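Local coordinates for uncharacterized protein HI_0666 (Haemophilus influenzae, PDB 7CZO) that probably acts as the separately encoded N-terminal domain of the HipA toxin in a HipBA toxin-antitoxin system with an unusual three-component regulatory mechanism, at residues V5-K9 and F85-N90; H28-N32 and F44-P50; R21-F27 and E81-F85. All blocks are in the same frame, centred on the assembly; numbering follows the deposited sequence.

All three contacts reach the same antiparallel sheet, and along the chain they are nested: contact 2 lies within the loop closed by contact 3, which lies within the loop closed by contact 1. Contacts 1 and 3 are neighbours, with centres about 8 Å apart. They share Phe-85 and together lay helix 82-91 against the adjacent strands 7-12 and 15-22, where Arg-6 O and Glu-22 N are probably hydrogen-bonded at 2.7 Å. The centre of contact 2 is about 17 Å from each of the other two centres, where strand 27-31 meets the loop leading to strand 51-53. The single domain thus has a helix packed at one part of its sheet and a loop folded back at another.

Contact 1: residues V5-K9 and F85-N90; sequences VRSGK and FRFLLN
Strand 7-12 and helix 82-91 come nearest at Gly-8 and Leu-89, whose CA atoms are 6.6 Å apart, and the gap widens to 8.7 Å between the CA atoms of Arg-6 and Arg-86. No hydrogen bond joins the two segments; helix side chains meet Arg-6 and the strand backbone. Arg-6 does most of it: its CB meets the ring edge of Phe-85, in the ring plane, 3.2 Å from CE2. Bends at chi2 and chi3 (-79° and -92°) then turn the chain along the helix, so that one face of its guanidinium lies over Leu-89, with NE 3.4 Å from CD1. This is the helix-on-sheet layer of the HipA N-terminal domain, in which a five-stranded antiparallel sheet has the helix packed on its inner strands 7-12 and 15-22. The two methyls of Leu-89 divide the work: CD1 takes the guanidinium, while CD2 lies 3.8 Å from the CA of Gly-8, which has no side chain. Leu-89 CG also rests over one face of the Phe-85 ring. Arg-6 NH2 passes 3.8 Å from CG of Arg-86, the two side chains crossing at about a right angle. Arg-86 NH2 salt-bridges Asp-83, and Ser-7 OG hydrogen-bonds Glu-103 and Arg-21.

Contact 2: residues H28-N32 and F44-P50; sequences HFSYN and FPIEQSP
Tyr-31 is gripped at both ends by the loop: its backbone N-H points almost straight at Ser-49 OG (2.7 Å, 167°), and its phenol OH donates to the carbonyl O of Phe-44. Tyr-31 OH and Phe-44 O are modelled 2.4 Å apart, a doubtful length. Between these points Ser-49 CB sits at the ring edge, 3.6 Å from CD2 of Tyr-31. The ring itself is sandwiched, with Phe-29 CE2 over the centre of one face and Ile-46 CG1 over the opposite face, nearer the rim. Phe-29 also sets CD2 over the middle of the Phe-44 ring, 3.8 Å from CG of Phe-44, with the planes tilted by 49°. Ser-49 can reach the strand because its OG stands anti to the backbone N (chi1 -176°). Beyond the cis peptide that follows, Pro-50 CB rests 3.8 Å from CB of Ser-30. Further out, Phe-57 meets Phe-44 edge-to-face, Phe-60 meets Phe-29, and Leu-40 N hydrogen-bonds the phenol oxygen. The loop between strands 27-31 and 51-53 is thereby folded back on the strand it left. With the hydroxyl bonded to two backbone groups and both ring faces occupied, the buried tyrosine has its polar end satisfied and probably little freedom to turn.

Contact 3: residues R21-F27 and E81-F85; sequences REDHRGF and ESDMF
The hairpin of strands 15-22 and 27-31 is held here against the first turn of helix 82-91, with Glu-22 and Phe-27 from the hairpin meeting Ser-82 and Phe-85 from the helix. Ser-82 OG donates to OE2 of Glu-22 at 2.8 Å, and OE2 accepts through its syn lone pair, on the side of the other carboxylate oxygen. Glu-22 reaches it because its CG is anti to the backbone N (chi1 -173°) and the chain runs on extended, antiparallel to the Phe-85 side chain. On the way its CB makes a CH-pi contact over the Phe-85 face opposite Leu-89, 4.0 Å from the ring centroid, and its OE1 comes 3.5 Å from CD2 of Phe-85. Phe-27 closes in with CE1 3.9 Å from CB of Phe-85, the two ring planes turned by 50°. Its CZ approaches the carbonyl O of Glu-81, the N-cap residue, at 3.7 Å; the Glu-81 side chain turns to Leu-56 N. The hairpin turn has its own brace, an Asx motif in which Asp-23 OD1 accepts from Gly-26 N at 2.8 Å, and the same oxygen also bonds His-28. Glu-22 therefore combines an aliphatic part laid on an aromatic ring with a carboxylate placed beside the start of a helix, where the helix dipole would probably stabilise its negative charge.

Contact 1: residues V5-K9 and F85-N90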
ATOM      1  N   VAL A   5       0.512  -4.359  13.294  1.00113.70           N
ATOM      2  CA  VAL A   5      -0.807  -4.011  12.785  1.00115.53           C
ATOM      3  C   VAL A   5      -0.889  -4.565  11.354  1.00111.49           C
ATOM      4  O   VAL A   5      -0.784  -5.785  11.153  1.00108.06           O
ATOM      5  CB  VAL A   5      -1.137  -2.469  12.890  1.00106.72           C
ATOM      6  CG1 VAL A   5      -2.607  -2.238  13.246  1.00105.77           C
ATOM      7  CG2 VAL A   5      -0.260  -1.754  13.911  1.00102.84           C
ATOM      8  N   ARG A   6      -0.978  -3.672  10.372  1.00 98.25           N
ATOM      9  CA  ARG A   6      -1.660  -3.947   9.113  1.00 83.95           C
ATOM     10  C   ARG A   6      -0.714  -4.328   7.952  1.00 73.12           C
ATOM     11  O   ARG A   6       0.288  -3.662   7.690  1.00 70.69           O
ATOM     12  CB  ARG A   6      -2.483  -2.712   8.739  1.00 91.46           C
ATOM     13  CG  ARG A   6      -3.596  -2.358   9.707  1.00 92.26           C
ATOM     14  CD  ARG A   6      -4.819  -3.245   9.488  1.00101.30           C
ATOM     15  NE  ARG A   6      -5.792  -2.659   8.556  1.00115.51           N
ATOM     16  CZ  ARG A   6      -6.897  -3.272   8.125  1.00109.48           C
ATOM     17  NH1 ARG A   6      -7.175  -4.503   8.532  1.00109.33           N
ATOM     18  NH2 ARG A   6      -7.720  -2.661   7.275  1.00 98.45           N
ATOM     19  N   SER A   7      -1.066  -5.392   7.246  1.00 61.83           N
ATOM     20  CA  SER A   7      -0.262  -5.921   6.186  1.00 68.59           C
ATOM     21  C   SER A   7      -1.127  -6.151   4.914  1.00 67.69           C
ATOM     22  O   SER A   7      -2.276  -6.574   5.013  1.00 73.64           O
ATOM     23  CB  SER A   7       0.371  -7.226   6.675  1.00 74.56           C
ATOM     24  OG  SER A   7       1.236  -7.794   5.697  1.00 94.55           O
ATOM     25  N   GLY A   8      -0.564  -5.881   3.730  1.00 63.40           N
ATOM     26  CA  GLY A   8      -1.222  -6.168   2.445  1.00 54.36           C
ATOM     27  C   GLY A   8      -0.255  -6.822   1.482  1.00 54.08           C
ATOM     28  O   GLY A   8       0.861  -6.340   1.294  1.00 64.61           O
ATOM     29  N   LYS A   9      -0.645  -7.946   0.902  1.00 53.16           N
ATOM     30  CA  LYS A   9       0.127  -8.542  -0.187  1.00 59.24           C
ATOM     31  C   LYS A   9      -0.087  -7.679  -1.436  1.00 61.94           C
ATOM     32  O   LYS A   9      -1.201  -7.248  -1.733  1.00 57.26           O
ATOM     33  CB  LYS A   9      -0.350  -9.962  -0.493  1.00 66.39           C
ATOM     34  CG  LYS A   9       0.316 -11.099   0.258  1.00 71.86           C
ATOM     35  CD  LYS A   9      -0.555 -12.365   0.153  1.00 79.07           C
ATOM     36  CE  LYS A   9       0.231 -13.648  -0.138  1.00 84.76           C
ATOM     37  NZ  LYS A   9      -0.313 -14.449  -1.284  1.00 82.10           N
ATOM     38  N   PHE A  85      -4.143   4.189   3.844  1.00 58.96           N
ATOM     39  CA  PHE A  85      -3.673   2.812   3.864  1.00 58.13           C
ATOM     40  C   PHE A  85      -4.857   1.895   4.065  1.00 55.77           C
ATOM     41  O   PHE A  85      -4.874   0.794   3.551  1.00 56.85           O
ATOM     42  CB  PHE A  85      -2.634   2.584   4.981  1.00 61.75           C
ATOM     43  CG  PHE A  85      -2.088   1.166   5.024  1.00 56.03           C
ATOM     44  CD1 PHE A  85      -1.231   0.716   4.046  1.00 54.41           C
ATOM     45  CD2 PHE A  85      -2.439   0.304   6.025  1.00 53.57           C
ATOM     46  CE1 PHE A  85      -0.730  -0.567   4.058  1.00 58.81           C
ATOM     47  CE2 PHE A  85      -1.924  -0.990   6.052  1.00 61.15           C
ATOM     48  CZ  PHE A  85      -1.059  -1.427   5.071  1.00 59.98           C
ATOM     49  N   ARG A  86      -5.856   2.339   4.815  1.00 58.01           N
ATOM     50  CA  ARG A  86      -7.027   1.485   5.014  1.00 63.64           C
ATOM     51  C   ARG A  86      -7.790   1.360   3.672  1.00 57.48           C
ATOM     52  O   ARG A  86      -8.207   0.286   3.285  1.00 59.01           O
ATOM     53  CB  ARG A  86      -7.919   2.042   6.122  1.00 69.12           C
ATOM     54  CG  ARG A  86      -8.728   1.001   6.881  1.00 83.02           C
ATOM     55  CD  ARG A  86      -9.648   1.618   7.955  1.00 95.40           C
ATOM     56  NE  ARG A  86      -9.191   2.915   8.496  1.00 97.24           N
ATOM     57  CZ  ARG A  86      -8.143   3.101   9.307  1.00 98.67           C
ATOM     58  NH1 ARG A  86      -7.383   2.077   9.702  1.00 98.03           N
ATOM     59  NH2 ARG A  86      -7.833   4.333   9.712  1.00101.34           N
ATOM     60  N   PHE A  87      -7.938   2.461   2.949  1.00 51.16           N
ATOM     61  CA  PHE A  87      -8.637   2.429   1.692  1.00 51.32           C
ATOM     62  C   PHE A  87      -7.908   1.485   0.754  1.00 57.59           C
ATOM     63  O   PHE A  87      -8.504   0.566   0.179  1.00 52.34           O
ATOM     64  CB  PHE A  87      -8.689   3.795   1.082  1.00 52.52           C
ATOM     65  CG  PHE A  87      -9.205   3.785  -0.303  1.00 54.23           C
ATOM     66  CD1 PHE A  87     -10.530   4.038  -0.558  1.00 60.67           C
ATOM     67  CD2 PHE A  87      -8.365   3.501  -1.355  1.00 60.00           C
ATOM     68  CE1 PHE A  87     -11.015   4.006  -1.852  1.00 60.37           C
ATOM     69  CE2 PHE A  87      -8.837   3.469  -2.663  1.00 61.70           C
ATOM     70  CZ  PHE A  87     -10.167   3.719  -2.904  1.00 56.26           C
ATOM     71  N   LEU A  88      -6.596   1.661   0.640  1.00 55.04           N
ATOM     72  CA  LEU A  88      -5.815   0.720  -0.180  1.00 57.61           C
ATOM     73  C   LEU A  88      -6.156  -0.720   0.163  1.00 54.62           C
ATOM     74  O   LEU A  88      -6.358  -1.524  -0.739  1.00 52.08           O
ATOM     75  CB  LEU A  88      -4.300   0.973  -0.079  1.00 56.41           C
ATOM     76  CG  LEU A  88      -3.970   2.345  -0.690  1.00 56.75           C
ATOM     77  CD1 LEU A  88      -2.507   2.679  -0.493  1.00 55.93           C
ATOM     78  CD2 LEU A  88      -4.385   2.410  -2.154  1.00 55.75           C
ATOM     79  N   LEU A  89      -6.270  -1.027   1.455  1.00 56.19           N
ATOM     80  CA  LEU A  89      -6.553  -2.397   1.888  1.00 56.62           C
ATOM     81  C   LEU A  89      -7.986  -2.810   1.618  1.00 63.56           C
ATOM     82  O   LEU A  89      -8.222  -3.938   1.212  1.00 78.48           O
ATOM     83  CB  LEU A  89      -6.268  -2.555   3.362  1.00 57.66           C
ATOM     84  CG  LEU A  89      -4.804  -2.582   3.788  1.00 55.81           C
ATOM     85  CD1 LEU A  89      -4.755  -2.642   5.322  1.00 59.71           C
ATOM     86  CD2 LEU A  89      -4.127  -3.788   3.188  1.00 54.50           C
ATOM     87  N   ASN A  90      -8.938  -1.904   1.795  1.00 60.29           N
ATOM     88  CA  ASN A  90     -10.330  -2.228   1.507  1.00 62.79           C
ATOM     89  C   ASN A  90     -10.734  -2.286   0.067  1.00 63.39           C
ATOM     90  O   ASN A  90     -11.772  -2.851  -0.209  1.00 66.56           O
ATOM     91  CB  ASN A  90     -11.263  -1.237   2.167  1.00 71.26           C
ATOM     92  CG  ASN A  90     -11.146  -1.259   3.676  1.00 73.90           C
ATOM     93  OD1 ASN A  90     -10.815  -2.303   4.272  1.00 65.70           O
ATOM     94  ND2 ASN A  90     -11.381  -0.092   4.306  1.00 68.57           N
TER

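Contact 2: residues H28-N32 and F44-P50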
ATOM      1  N   HIS A  28       5.973   0.412   5.311  1.00 54.82           N
ATOM      2  CA  HIS A  28       7.062  -0.450   4.925  1.00 56.29           C
ATOM      3  C   HIS A  28       6.657  -1.180   3.691  1.00 52.58           C
ATOM      4  O   HIS A  28       5.789  -2.021   3.737  1.00 57.79           O
ATOM      5  CB  HIS A  28       7.362  -1.413   6.087  1.00 59.87           C
ATOM      6  CG  HIS A  28       7.408  -0.702   7.407  1.00 67.58           C
ATOM      7  ND1 HIS A  28       8.307   0.312   7.666  1.00 64.35           N
ATOM      8  CD2 HIS A  28       6.615  -0.784   8.497  1.00 64.08           C
ATOM      9  CE1 HIS A  28       8.087   0.801   8.866  1.00 62.08           C
ATOM     10  NE2 HIS A  28       7.059   0.160   9.387  1.00 70.20           N
ATOM     11  N   PHE A  29       7.270  -0.826   2.578  1.00 51.90           N
ATOM     12  CA  PHE A  29       7.147  -1.616   1.384  1.00 51.65           C
ATOM     13  C   PHE A  29       8.405  -2.427   1.224  1.00 51.79           C
ATOM     14  O   PHE A  29       9.492  -1.891   1.416  1.00 57.78           O
ATOM     15  CB  PHE A  29       6.943  -0.742   0.140  1.00 51.77           C
ATOM     16  CG  PHE A  29       6.944  -1.538  -1.135  1.00 50.75           C
ATOM     17  CD1 PHE A  29       6.036  -2.589  -1.305  1.00 51.88           C
ATOM     18  CD2 PHE A  29       7.872  -1.294  -2.125  1.00 51.75           C
ATOM     19  CE1 PHE A  29       6.037  -3.377  -2.438  1.00 42.93           C
ATOM     20  CE2 PHE A  29       7.880  -2.068  -3.262  1.00 54.77           C
ATOM     21  CZ  PHE A  29       6.957  -3.111  -3.418  1.00 50.88           C
ATOM     22  N   SER A  30       8.256  -3.691   0.821  1.00 47.30           N
ATOM     23  CA  SER A  30       9.389  -4.547   0.508  1.00 52.34           C
ATOM     24  C   SER A  30       9.070  -5.528  -0.613  1.00 53.83           C
ATOM     25  O   SER A  30       7.963  -6.070  -0.673  1.00 58.34           O
ATOM     26  CB  SER A  30       9.820  -5.342   1.744  1.00 57.34           C
ATOM     27  OG  SER A  30       8.797  -6.245   2.167  1.00 60.33           O
ATOM     28  N   TYR A  31      10.042  -5.749  -1.500  1.00 52.98           N
ATOM     29  CA  TYR A  31       9.889  -6.685  -2.634  1.00 55.99           C
ATOM     30  C   TYR A  31      10.168  -8.114  -2.181  1.00 55.22           C
ATOM     31  O   TYR A  31      11.129  -8.358  -1.489  1.00 62.90           O
ATOM     32  CB  TYR A  31      10.907  -6.347  -3.746  1.00 51.34           C
ATOM     33  CG  TYR A  31      10.572  -5.167  -4.622  1.00 47.60           C
ATOM     34  CD1 TYR A  31       9.511  -5.235  -5.513  1.00 48.50           C
ATOM     35  CD2 TYR A  31      11.322  -4.008  -4.585  1.00 47.35           C
ATOM     36  CE1 TYR A  31       9.197  -4.182  -6.328  1.00 46.90           C
ATOM     37  CE2 TYR A  31      11.001  -2.910  -5.381  1.00 47.33           C
ATOM     38  CZ  TYR A  31       9.937  -3.019  -6.260  1.00 48.01           C
ATOM     39  OH  TYR A  31       9.593  -1.980  -7.102  1.00 48.50           O
ATOM     40  N   ASN A  32       9.378  -9.071  -2.607  1.00 59.42           N
ATOM     41  CA  ASN A  32       9.777 -10.468  -2.452  1.00 64.28           C
ATOM     42  C   ASN A  32      11.227 -10.746  -2.868  1.00 67.28           C
ATOM     43  O   ASN A  32      11.755 -10.134  -3.795  1.00 67.67           O
ATOM     44  CB  ASN A  32       8.821 -11.385  -3.213  1.00 65.81           C
ATOM     45  CG  ASN A  32       7.502 -11.532  -2.502  1.00 75.08           C
ATOM     46  OD1 ASN A  32       7.406 -11.249  -1.304  1.00 79.89           O
ATOM     47  ND2 ASN A  32       6.476 -11.968  -3.221  1.00 81.75           N
ATOM     48  N   PHE A  44      10.849   2.773  -6.412  1.00 61.63           N
ATOM     49  CA  PHE A  44      11.082   1.471  -5.797  1.00 57.41           C
ATOM     50  C   PHE A  44      11.906   0.562  -6.702  1.00 62.09           C
ATOM     51  O   PHE A  44      11.418  -0.424  -7.232  1.00 51.01           O
ATOM     52  CB  PHE A  44       9.762   0.775  -5.476  1.00 60.18           C
ATOM     53  CG  PHE A  44       8.937   1.473  -4.426  1.00 63.24           C
ATOM     54  CD1 PHE A  44       9.518   1.942  -3.251  1.00 66.07           C
ATOM     55  CD2 PHE A  44       7.566   1.602  -4.587  1.00 61.25           C
ATOM     56  CE1 PHE A  44       8.761   2.560  -2.284  1.00 63.75           C
ATOM     57  CE2 PHE A  44       6.794   2.218  -3.622  1.00 59.98           C
ATOM     58  CZ  PHE A  44       7.394   2.700  -2.468  1.00 69.67           C
ATOM     59  N   PRO A  45      13.189   0.882  -6.858  1.00 69.61           N
ATOM     60  CA  PRO A  45      14.089  -0.082  -7.485  1.00 65.97           C
ATOM     61  C   PRO A  45      14.275  -1.340  -6.638  1.00 66.06           C
ATOM     62  O   PRO A  45      14.467  -1.269  -5.427  1.00 65.42           O
ATOM     63  CB  PRO A  45      15.409   0.674  -7.578  1.00 67.28           C
ATOM     64  CG  PRO A  45      15.080   2.123  -7.345  1.00 69.88           C
ATOM     65  CD  PRO A  45      13.860   2.142  -6.490  1.00 71.59           C
ATOM     66  N   ILE A  46      14.271  -2.473  -7.305  1.00 60.80           N
ATOM     67  CA  ILE A  46      14.363  -3.778  -6.663  1.00 59.47           C
ATOM     68  C   ILE A  46      15.571  -3.959  -5.772  1.00 60.02           C
ATOM     69  O   ILE A  46      15.503  -4.693  -4.789  1.00 72.68           O
ATOM     70  CB  ILE A  46      14.376  -4.864  -7.750  1.00 63.11           C
ATOM     71  CG1 ILE A  46      13.133  -4.662  -8.653  1.00 61.68           C
ATOM     72  CG2 ILE A  46      14.494  -6.256  -7.138  1.00 62.11           C
ATOM     73  CD1 ILE A  46      12.470  -5.902  -9.202  1.00 63.46           C
ATOM     74  N   GLU A  47      16.665  -3.275  -6.088  1.00 73.41           N
ATOM     75  CA  GLU A  47      17.946  -3.443  -5.378  1.00 73.74           C
ATOM     76  C   GLU A  47      17.975  -2.688  -4.070  1.00 72.99           C
ATOM     77  O   GLU A  47      18.844  -2.941  -3.236  1.00 80.62           O
ATOM     78  CB  GLU A  47      19.105  -2.958  -6.242  1.00 83.03           C
ATOM     79  CG  GLU A  47      19.256  -3.720  -7.560  1.00102.16           C
ATOM     80  CD  GLU A  47      18.239  -3.333  -8.650  1.00105.96           C
ATOM     81  OE1 GLU A  47      18.011  -4.202  -9.528  1.00103.41           O
ATOM     82  OE2 GLU A  47      17.682  -2.189  -8.639  1.00 87.23           O
ATOM     83  N   GLN A  48      17.042  -1.754  -3.899  1.00 66.48           N
ATOM     84  CA  GLN A  48      16.936  -0.961  -2.671  1.00 65.80           C
ATOM     85  C   GLN A  48      15.900  -1.464  -1.674  1.00 64.23           C
ATOM     86  O   GLN A  48      15.776  -0.933  -0.556  1.00 56.78           O
ATOM     87  CB  GLN A  48      16.623   0.466  -3.031  1.00 70.80           C
ATOM     88  CG  GLN A  48      17.613   0.998  -4.051  1.00 84.86           C
ATOM     89  CD  GLN A  48      17.486   2.492  -4.275  1.00 89.37           C
ATOM     90  OE1 GLN A  48      16.508   3.116  -3.870  1.00 90.18           O
ATOM     91  NE2 GLN A  48      18.483   3.073  -4.926  1.00102.07           N
ATOM     92  N   SER A  49      15.153  -2.491  -2.053  1.00 59.63           N
ATOM     93  CA  SER A  49      14.187  -3.026  -1.122  1.00 64.16           C
ATOM     94  C   SER A  49      14.933  -3.500   0.124  1.00 64.34           C
ATOM     95  O   SER A  49      15.993  -4.093   0.015  1.00 70.15           O
ATOM     96  CB  SER A  49      13.486  -4.184  -1.765  1.00 62.44           C
ATOM     97  OG  SER A  49      12.483  -4.678  -0.936  1.00 56.19           O
ATOM     98  N   PRO A  50      14.385  -3.270   1.316  1.00 67.98           N
ATOM     99  CA  PRO A  50      13.097  -2.705   1.642  1.00 63.91           C
ATOM    100  C   PRO A  50      13.190  -1.246   1.799  1.00 55.84           C
ATOM    101  O   PRO A  50      14.281  -0.719   1.892  1.00 60.17           O
ATOM    102  CB  PRO A  50      12.813  -3.286   3.013  1.00 67.08           C
ATOM    103  CG  PRO A  50      14.160  -3.308   3.632  1.00 68.08           C
ATOM    104  CD  PRO A  50      15.100  -3.701   2.529  1.00 64.84           C
TER

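Contact 3: residues R21-F27 and E81-F85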
ATOM      1  N   ARG A  21       3.209  -2.798   4.683  1.00 55.27           N
ATOM      2  CA  ARG A  21       2.816  -2.989   6.095  1.00 59.77           C
ATOM      3  C   ARG A  21       2.783  -1.659   6.721  1.00 57.23           C
ATOM      4  O   ARG A  21       3.547  -0.783   6.313  1.00 52.99           O
ATOM      5  CB  ARG A  21       3.805  -3.850   6.887  1.00 66.66           C
ATOM      6  CG  ARG A  21       4.481  -4.921   6.054  1.00 76.58           C
ATOM      7  CD  ARG A  21       4.947  -6.120   6.845  1.00 84.02           C
ATOM      8  NE  ARG A  21       4.078  -7.279   6.635  1.00 95.91           N
ATOM      9  CZ  ARG A  21       4.311  -8.489   7.141  1.00100.93           C
ATOM     10  NH1 ARG A  21       5.397  -8.707   7.890  1.00 86.47           N
ATOM     11  NH2 ARG A  21       3.455  -9.486   6.896  1.00102.78           N
ATOM     12  N   GLU A  22       1.872  -1.492   7.685  1.00 60.11           N
ATOM     13  CA  GLU A  22       1.858  -0.305   8.552  1.00 61.06           C
ATOM     14  C   GLU A  22       1.997  -0.711  10.014  1.00 64.73           C
ATOM     15  O   GLU A  22       1.508  -1.780  10.440  1.00 56.41           O
ATOM     16  CB  GLU A  22       0.592   0.486   8.399  1.00 62.40           C
ATOM     17  CG  GLU A  22       0.610   1.802   9.147  1.00 68.58           C
ATOM     18  CD  GLU A  22      -0.772   2.413   9.324  1.00 78.98           C
ATOM     19  OE1 GLU A  22      -1.795   1.696   9.157  1.00 74.71           O
ATOM     20  OE2 GLU A  22      -0.827   3.620   9.663  1.00 88.02           O
ATOM     21  N   ASP A  23       2.709   0.142  10.756  1.00 63.66           N
ATOM     22  CA  ASP A  23       2.927  -0.029  12.193  1.00 59.30           C
ATOM     23  C   ASP A  23       3.059   1.371  12.818  1.00 62.98           C
ATOM     24  O   ASP A  23       2.970   2.401  12.085  1.00 65.40           O
ATOM     25  CB  ASP A  23       4.146  -0.973  12.448  1.00 60.87           C
ATOM     26  CG  ASP A  23       5.574  -0.315  12.170  1.00 63.88           C
ATOM     27  OD1 ASP A  23       5.751   0.950  11.951  1.00 50.81           O
ATOM     28  OD2 ASP A  23       6.550  -1.131  12.195  1.00 53.59           O
ATOM     29  N   HIS A  24       3.274   1.423  14.137  1.00 64.40           N
ATOM     30  CA  HIS A  24       3.356   2.707  14.884  1.00 64.67           C
ATOM     31  C   HIS A  24       4.343   3.652  14.245  1.00 66.07           C
ATOM     32  O   HIS A  24       4.070   4.850  14.163  1.00 68.29           O
ATOM     33  CB  HIS A  24       3.641   2.505  16.419  1.00 71.99           C
ATOM     34  CG  HIS A  24       5.089   2.669  16.859  1.00 81.10           C
ATOM     35  ND1 HIS A  24       5.861   1.613  17.309  1.00 76.73           N
ATOM     36  CD2 HIS A  24       5.870   3.776  16.997  1.00 91.76           C
ATOM     37  CE1 HIS A  24       7.051   2.054  17.681  1.00 79.83           C
ATOM     38  NE2 HIS A  24       7.089   3.362  17.486  1.00 89.80           N
ATOM     39  N   ARG A  25       5.489   3.124  13.798  1.00 64.66           N
ATOM     40  CA  ARG A  25       6.512   3.978  13.182  1.00 65.88           C
ATOM     41  C   ARG A  25       6.083   4.453  11.801  1.00 69.72           C
ATOM     42  O   ARG A  25       6.343   5.593  11.422  1.00 73.86           O
ATOM     43  CB  ARG A  25       7.854   3.247  13.104  1.00 70.85           C
ATOM     44  CG  ARG A  25       8.834   3.735  14.138  1.00 71.06           C
ATOM     45  CD  ARG A  25      10.120   2.968  14.050  1.00 67.56           C
ATOM     46  NE  ARG A  25       9.941   1.642  14.609  1.00 69.18           N
ATOM     47  CZ  ARG A  25       9.955   1.374  15.910  1.00 62.91           C
ATOM     48  NH1 ARG A  25      10.116   2.355  16.765  1.00 59.06           N
ATOM     49  NH2 ARG A  25       9.791   0.128  16.358  1.00 61.63           N
ATOM     50  N   GLY A  26       5.438   3.575  11.031  1.00 73.57           N
ATOM     51  CA  GLY A  26       4.870   3.991   9.748  1.00 71.92           C
ATOM     52  C   GLY A  26       4.769   2.878   8.736  1.00 63.03           C
ATOM     53  O   GLY A  26       4.279   1.784   9.041  1.00 72.83           O
ATOM     54  N   PHE A  27       5.260   3.155   7.538  1.00 56.52           N
ATOM     55  CA  PHE A  27       4.977   2.333   6.348  1.00 58.99           C
ATOM     56  C   PHE A  27       6.180   1.643   5.716  1.00 55.76           C
ATOM     57  O   PHE A  27       7.249   2.221   5.545  1.00 61.33           O
ATOM     58  CB  PHE A  27       4.299   3.219   5.322  1.00 55.04           C
ATOM     59  CG  PHE A  27       3.072   3.878   5.860  1.00 62.07           C
ATOM     60  CD1 PHE A  27       1.899   3.136   6.055  1.00 62.35           C
ATOM     61  CD2 PHE A  27       3.097   5.211   6.237  1.00 66.21           C
ATOM     62  CE1 PHE A  27       0.771   3.725   6.583  1.00 63.77           C
ATOM     63  CE2 PHE A  27       1.970   5.808   6.774  1.00 68.59           C
ATOM     64  CZ  PHE A  27       0.806   5.065   6.946  1.00 66.77           C
ATOM     65  N   GLU A  81      -3.788   9.368   6.776  1.00 90.17           N
ATOM     66  CA  GLU A  81      -2.741   8.498   6.211  1.00 86.64           C
ATOM     67  C   GLU A  81      -2.885   7.041   6.561  1.00 78.23           C
ATOM     68  O   GLU A  81      -2.550   6.184   5.754  1.00 82.73           O
ATOM     69  CB  GLU A  81      -1.320   8.936   6.543  1.00 88.63           C
ATOM     70  CG  GLU A  81      -0.916  10.162   5.747  1.00 95.22           C
ATOM     71  CD  GLU A  81       0.539  10.151   5.418  1.00 90.61           C
ATOM     72  OE1 GLU A  81       0.889  10.542   4.286  1.00 99.42           O
ATOM     73  OE2 GLU A  81       1.314   9.720   6.296  1.00 92.77           O
ATOM     74  N   SER A  82      -3.359   6.752   7.761  1.00 71.58           N
ATOM     75  CA  SER A  82      -3.887   5.434   8.051  1.00 68.56           C
ATOM     76  C   SER A  82      -5.209   5.242   7.319  1.00 64.61           C
ATOM     77  O   SER A  82      -5.599   4.114   7.010  1.00 65.35           O
ATOM     78  CB  SER A  82      -4.102   5.264   9.547  1.00 72.04           C
ATOM     79  OG  SER A  82      -2.875   5.413  10.227  1.00 74.25           O
ATOM     80  N   ASP A  83      -5.897   6.345   7.039  1.00 67.05           N
ATOM     81  CA  ASP A  83      -7.198   6.288   6.366  1.00 71.66           C
ATOM     82  C   ASP A  83      -7.023   5.897   4.940  1.00 65.26           C
ATOM     83  O   ASP A  83      -7.823   5.157   4.399  1.00 79.39           O
ATOM     84  CB  ASP A  83      -7.936   7.623   6.459  1.00 74.52           C
ATOM     85  CG  ASP A  83      -8.599   7.807   7.815  1.00 81.97           C
ATOM     86  OD1 ASP A  83      -8.974   6.755   8.418  1.00 73.34           O
ATOM     87  OD2 ASP A  83      -8.726   8.975   8.264  1.00 77.79           O
ATOM     88  N   MET A  84      -5.949   6.400   4.357  1.00 61.84           N
ATOM     89  CA  MET A  84      -5.511   6.029   3.023  1.00 56.45           C
ATOM     90  C   MET A  84      -4.987   4.613   2.911  1.00 57.10           C
ATOM     91  O   MET A  84      -5.380   3.896   2.002  1.00 61.59           O
ATOM     92  CB  MET A  84      -4.502   7.062   2.531  1.00 57.51           C
ATOM     93  CG  MET A  84      -5.284   8.283   2.123  1.00 63.72           C
ATOM     94  SD  MET A  84      -4.364   9.628   1.461  1.00 75.50           S
ATOM     95  CE  MET A  84      -3.430   8.935   0.115  1.00 71.75           C
ATOM     96  N   PHE A  85      -4.143   4.189   3.844  1.00 58.96           N
ATOM     97  CA  PHE A  85      -3.673   2.812   3.864  1.00 58.13           C
ATOM     98  C   PHE A  85      -4.857   1.895   4.065  1.00 55.77           C
ATOM     99  O   PHE A  85      -4.874   0.794   3.551  1.00 56.85           O
ATOM    100  CB  PHE A  85      -2.634   2.584   4.981  1.00 61.75           C
ATOM    101  CG  PHE A  85      -2.088   1.166   5.024  1.00 56.03           C
ATOM    102  CD1 PHE A  85      -1.231   0.716   4.046  1.00 54.41           C
ATOM    103  CD2 PHE A  85      -2.439   0.304   6.025  1.00 53.57           C
ATOM    104  CE1 PHE A  85      -0.730  -0.567   4.058  1.00 58.81           C
ATOM    105  CE2 PHE A  85      -1.924  -0.990   6.052  1.00 61.15           C
ATOM    106  CZ  PHE A  85      -1.059  -1.427   5.071  1.00 59.98           C
TER